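Superoxide dismutase [Mn/Fe] (Aeropyrum pernix, PDB 3AK2) catalyses the dismutation of superoxide to oxygen and hydrogen peroxide, and as a cambialistic enzyme works with either manganese or iron. Local coordinates at residues 128-133 with 163-168. Numbering follows the deposited sequence.
With MN (manganese (II) ion), chain E.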
ATOM      1  N   VAL A 128       9.327   6.889   0.036  1.00 11.24           N
ATOM      2  CA  VAL A 128       9.089   8.303   0.265  1.00 10.67           C
ATOM      3  C   VAL A 128       7.893   8.492   1.196  1.00 10.12           C
ATOM      4  O   VAL A 128       7.019   7.625   1.282  1.00  9.95           O
ATOM      5  CB  VAL A 128       8.908   9.068  -1.052  1.00 10.18           C
ATOM      6  CG1 VAL A 128      10.198   9.021  -1.868  1.00 11.26           C
ATOM      7  CG2 VAL A 128       7.740   8.513  -1.859  1.00 10.79           C
ATOM      8  N   GLY A 129       7.871   9.607   1.914  1.00  9.41           N
ATOM      9  CA  GLY A 129       6.777   9.889   2.827  1.00  9.07           C
ATOM     10  C   GLY A 129       7.066  11.030   3.772  1.00  8.82           C
ATOM     11  O   GLY A 129       7.808  11.960   3.431  1.00  8.63           O
ATOM     12  N   TRP A 130       6.479  10.945   4.963  1.00  8.76           N
ATOM     13  CA  TRP A 130       6.458  12.041   5.925  1.00  9.02           C
ATOM     14  C   TRP A 130       6.620  11.522   7.335  1.00  9.07           C
ATOM     15  O   TRP A 130       6.132  10.445   7.664  1.00  9.03           O
ATOM     16  CB  TRP A 130       5.106  12.768   5.867  1.00  8.82           C
ATOM     17  CG  TRP A 130       4.759  13.296   4.525  1.00  9.08           C
ATOM     18  CD1 TRP A 130       4.236  12.593   3.477  1.00  9.19           C
ATOM     19  CD2 TRP A 130       4.890  14.651   4.075  1.00  8.31           C
ATOM     20  NE1 TRP A 130       4.054  13.421   2.398  1.00  9.14           N
ATOM     21  CE2 TRP A 130       4.445  14.691   2.737  1.00  9.09           C
ATOM     22  CE3 TRP A 130       5.348  15.835   4.673  1.00  9.17           C
ATOM     23  CZ2 TRP A 130       4.444  15.864   1.984  1.00  9.03           C
ATOM     24  CZ3 TRP A 130       5.340  17.002   3.926  1.00  9.46           C
ATOM     25  CH2 TRP A 130       4.899  17.005   2.594  1.00  9.16           C
ATOM     26  N   GLY A 131       7.298  12.308   8.169  1.00  9.10           N
ATOM     27  CA  GLY A 131       7.198  12.162   9.620  1.00  9.36           C
ATOM     28  C   GLY A 131       6.136  13.128  10.110  1.00  9.40           C
ATOM     29  O   GLY A 131       6.106  14.283   9.685  1.00  9.87           O
ATOM     30  N   VAL A 132       5.251  12.656  10.985  1.00  9.35           N
ATOM     31  CA  VAL A 132       4.085  13.442  11.388  1.00  9.57           C
ATOM     32  C   VAL A 132       3.891  13.478  12.899  1.00  9.58           C
ATOM     33  O   VAL A 132       3.856  12.436  13.554  1.00  9.45           O
ATOM     34  CB  VAL A 132       2.783  12.905  10.714  1.00  9.36           C
ATOM     35  CG1 VAL A 132       1.553  13.691  11.176  1.00 10.49           C
ATOM     36  CG2 VAL A 132       2.899  12.935   9.186  1.00 10.25           C
ATOM     37  N   LEU A 133       3.783  14.692  13.436  1.00  9.53           N
ATOM     38  CA  LEU A 133       3.282  14.899  14.785  1.00  9.64           C
ATOM     39  C   LEU A 133       1.836  15.354  14.659  1.00  9.29           C
ATOM     40  O   LEU A 133       1.552  16.376  14.025  1.00  9.44           O
ATOM     41  CB  LEU A 133       4.111  15.960  15.522  1.00 10.02           C
ATOM     42  CG  LEU A 133       3.623  16.359  16.921  1.00 10.49           C
ATOM     43  CD1 LEU A 133       3.748  15.201  17.893  1.00 11.02           C
ATOM     44  CD2 LEU A 133       4.394  17.566  17.436  1.00 11.25           C
ATOM     45  N   VAL A 163       4.900  18.476  10.339  1.00 10.07           N
ATOM     46  CA  VAL A 163       5.257  17.435   9.379  1.00  9.90           C
ATOM     47  C   VAL A 163       6.640  17.698   8.800  1.00  9.99           C
ATOM     48  O   VAL A 163       7.044  18.856   8.638  1.00 10.20           O
ATOM     49  CB  VAL A 163       4.207  17.293   8.220  1.00  9.49           C
ATOM     50  CG1 VAL A 163       2.801  17.047   8.771  1.00  9.77           C
ATOM     51  CG2 VAL A 163       4.215  18.507   7.297  1.00 10.02           C
ATOM     52  N   ILE A 164       7.367  16.623   8.513  1.00  9.71           N
ATOM     53  CA  ILE A 164       8.614  16.719   7.761  1.00  9.86           C
ATOM     54  C   ILE A 164       8.503  15.854   6.512  1.00  9.68           C
ATOM     55  O   ILE A 164       8.152  14.676   6.584  1.00  9.58           O
ATOM     56  CB  ILE A 164       9.876  16.351   8.594  1.00 10.16           C
ATOM     57  CG1 ILE A 164      11.144  16.559   7.750  1.00 11.21           C
ATOM     58  CG2 ILE A 164       9.784  14.928   9.133  1.00 10.31           C
ATOM     59  CD1 ILE A 164      12.463  16.211   8.443  1.00 12.20           C
ATOM     60  N   ASP A 165       8.797  16.459   5.372  1.00  9.61           N
ATOM     61  CA  ASP A 165       8.785  15.769   4.094  1.00  9.92           C
ATOM     62  C   ASP A 165      10.099  15.019   3.936  1.00  9.98           C
ATOM     63  O   ASP A 165      11.172  15.639   3.952  1.00 10.30           O
ATOM     64  CB  ASP A 165       8.636  16.806   2.984  1.00 10.06           C
ATOM     65  CG  ASP A 165       8.361  16.197   1.626  1.00 10.64           C
ATOM     66  OD1 ASP A 165       8.314  14.952   1.483  1.00 11.59           O
ATOM     67  OD2 ASP A 165       8.178  16.995   0.695  1.00 11.57           O
ATOM     68  N   VAL A 166      10.027  13.694   3.815  1.00 10.02           N
ATOM     69  CA  VAL A 166      11.213  12.892   3.514  1.00 10.20           C
ATOM     70  C   VAL A 166      11.130  12.186   2.159  1.00 10.03           C
ATOM     71  O   VAL A 166      11.821  11.192   1.922  1.00  9.97           O
ATOM     72  CB  VAL A 166      11.604  11.913   4.656  1.00 10.43           C
ATOM     73  CG1 VAL A 166      12.098  12.683   5.878  1.00 10.84           C
ATOM     74  CG2 VAL A 166      10.449  10.994   5.024  1.00 11.14           C
ATOM     75  N   TRP A 167      10.299  12.710   1.260  1.00  9.69           N
ATOM     76  CA  TRP A 167      10.443  12.348  -0.144  1.00  9.79           C
ATOM     77  C   TRP A 167      11.854  12.732  -0.564  1.00 10.14           C
ATOM     78  O   TRP A 167      12.414  13.703  -0.052  1.00  9.87           O
ATOM     79  CB  TRP A 167       9.447  13.097  -1.013  1.00  9.41           C
ATOM     80  CG  TRP A 167       8.058  12.539  -0.990  1.00  9.24           C
ATOM     81  CD1 TRP A 167       7.234  12.417   0.096  1.00  9.65           C
ATOM     82  CD2 TRP A 167       7.320  12.054  -2.113  1.00  9.18           C
ATOM     83  NE1 TRP A 167       6.031  11.876  -0.284  1.00  9.48           N
ATOM     84  CE2 TRP A 167       6.052  11.651  -1.636  1.00  8.70           C
ATOM     85  CE3 TRP A 167       7.605  11.918  -3.478  1.00  9.71           C
ATOM     86  CZ2 TRP A 167       5.072  11.113  -2.478  1.00  8.87           C
ATOM     87  CZ3 TRP A 167       6.633  11.389  -4.314  1.00  9.78           C
ATOM     88  CH2 TRP A 167       5.379  10.994  -3.810  1.00  9.40           C
ATOM     89  N   GLU A 168      12.426  11.980  -1.494  1.00 10.25           N
ATOM     90  CA  GLU A 168      13.799  12.243  -1.915  1.00 10.85           C
ATOM     91  C   GLU A 168      13.961  13.650  -2.490  1.00 10.88           C
ATOM     92  O   GLU A 168      14.980  14.299  -2.250  1.00 10.90           O
ATOM     93  CB  GLU A 168      14.286  11.154  -2.871  1.00 11.00           C
ATOM     94  CG  GLU A 168      14.365   9.788  -2.186  1.00 11.70           C
ATOM     95  CD  GLU A 168      14.840   8.667  -3.085  1.00 12.23           C
ATOM     96  OE1 GLU A 168      14.414   8.600  -4.257  1.00 12.32           O
ATOM     97  OE2 GLU A 168      15.628   7.829  -2.595  1.00 13.87           O
TER
HETATM   98 MN    MN E 215       7.420  17.059  -1.191  1.00  9.38          MN
HETATM   99  O   HOH W   1       6.506  15.180  -0.828  1.00 14.55           O
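Gly131 and Ile164 face each other as an antiparallel hydrogen-bonded pair. Gly131 N donates to Ile164 O at 3.0 Å, and Ile164 N returns a bond to Gly131 O at 2.9 Å. A third backbone bond follows where the strand 163-165 ends: Val166 N gives its hydrogen to Gly129 O at 2.8 Å.

The carboxylate of Asp165 divides its work. Asp165 OD2 binds the manganese ion at 2.0 Å. Asp165 OD1 accepts from Trp167 N at 3.0 Å, closing an Asx turn, and that donor lies above the carboxylate plane. OD1 also takes a weak bond from the metal-bound water. With CG anti to the backbone N (chi1 -170°), the carboxylate lies stacked on the Trp130 ring, the planes 13° apart. Asp165 CB sits over the six-membered part of the same ring, 3.4 Å from Trp130 CZ3.

Trp167 turns an edge toward the face of Trp130 in an offset edge-to-face pair, planes at 62°. Trp167 NE1 donates a hydrogen bond to Lys149 O. Val128 CG2 sits over the centre of the six-membered ring of Trp167, a CH-pi contact, and the metal-bound water lies off-centre over the opposite face. Glu168 OE2 is hydrogen-bonded to His169 ND1 of the second subunit.

His31, His79 and His169 of the same chain complete the metal site, with the bound water. This antiparallel strand pair, which carries an aspartate metal ligand and packs two tryptophans beside the metal site, is characteristic of the C-terminal domain of iron/manganese superoxide dismutases.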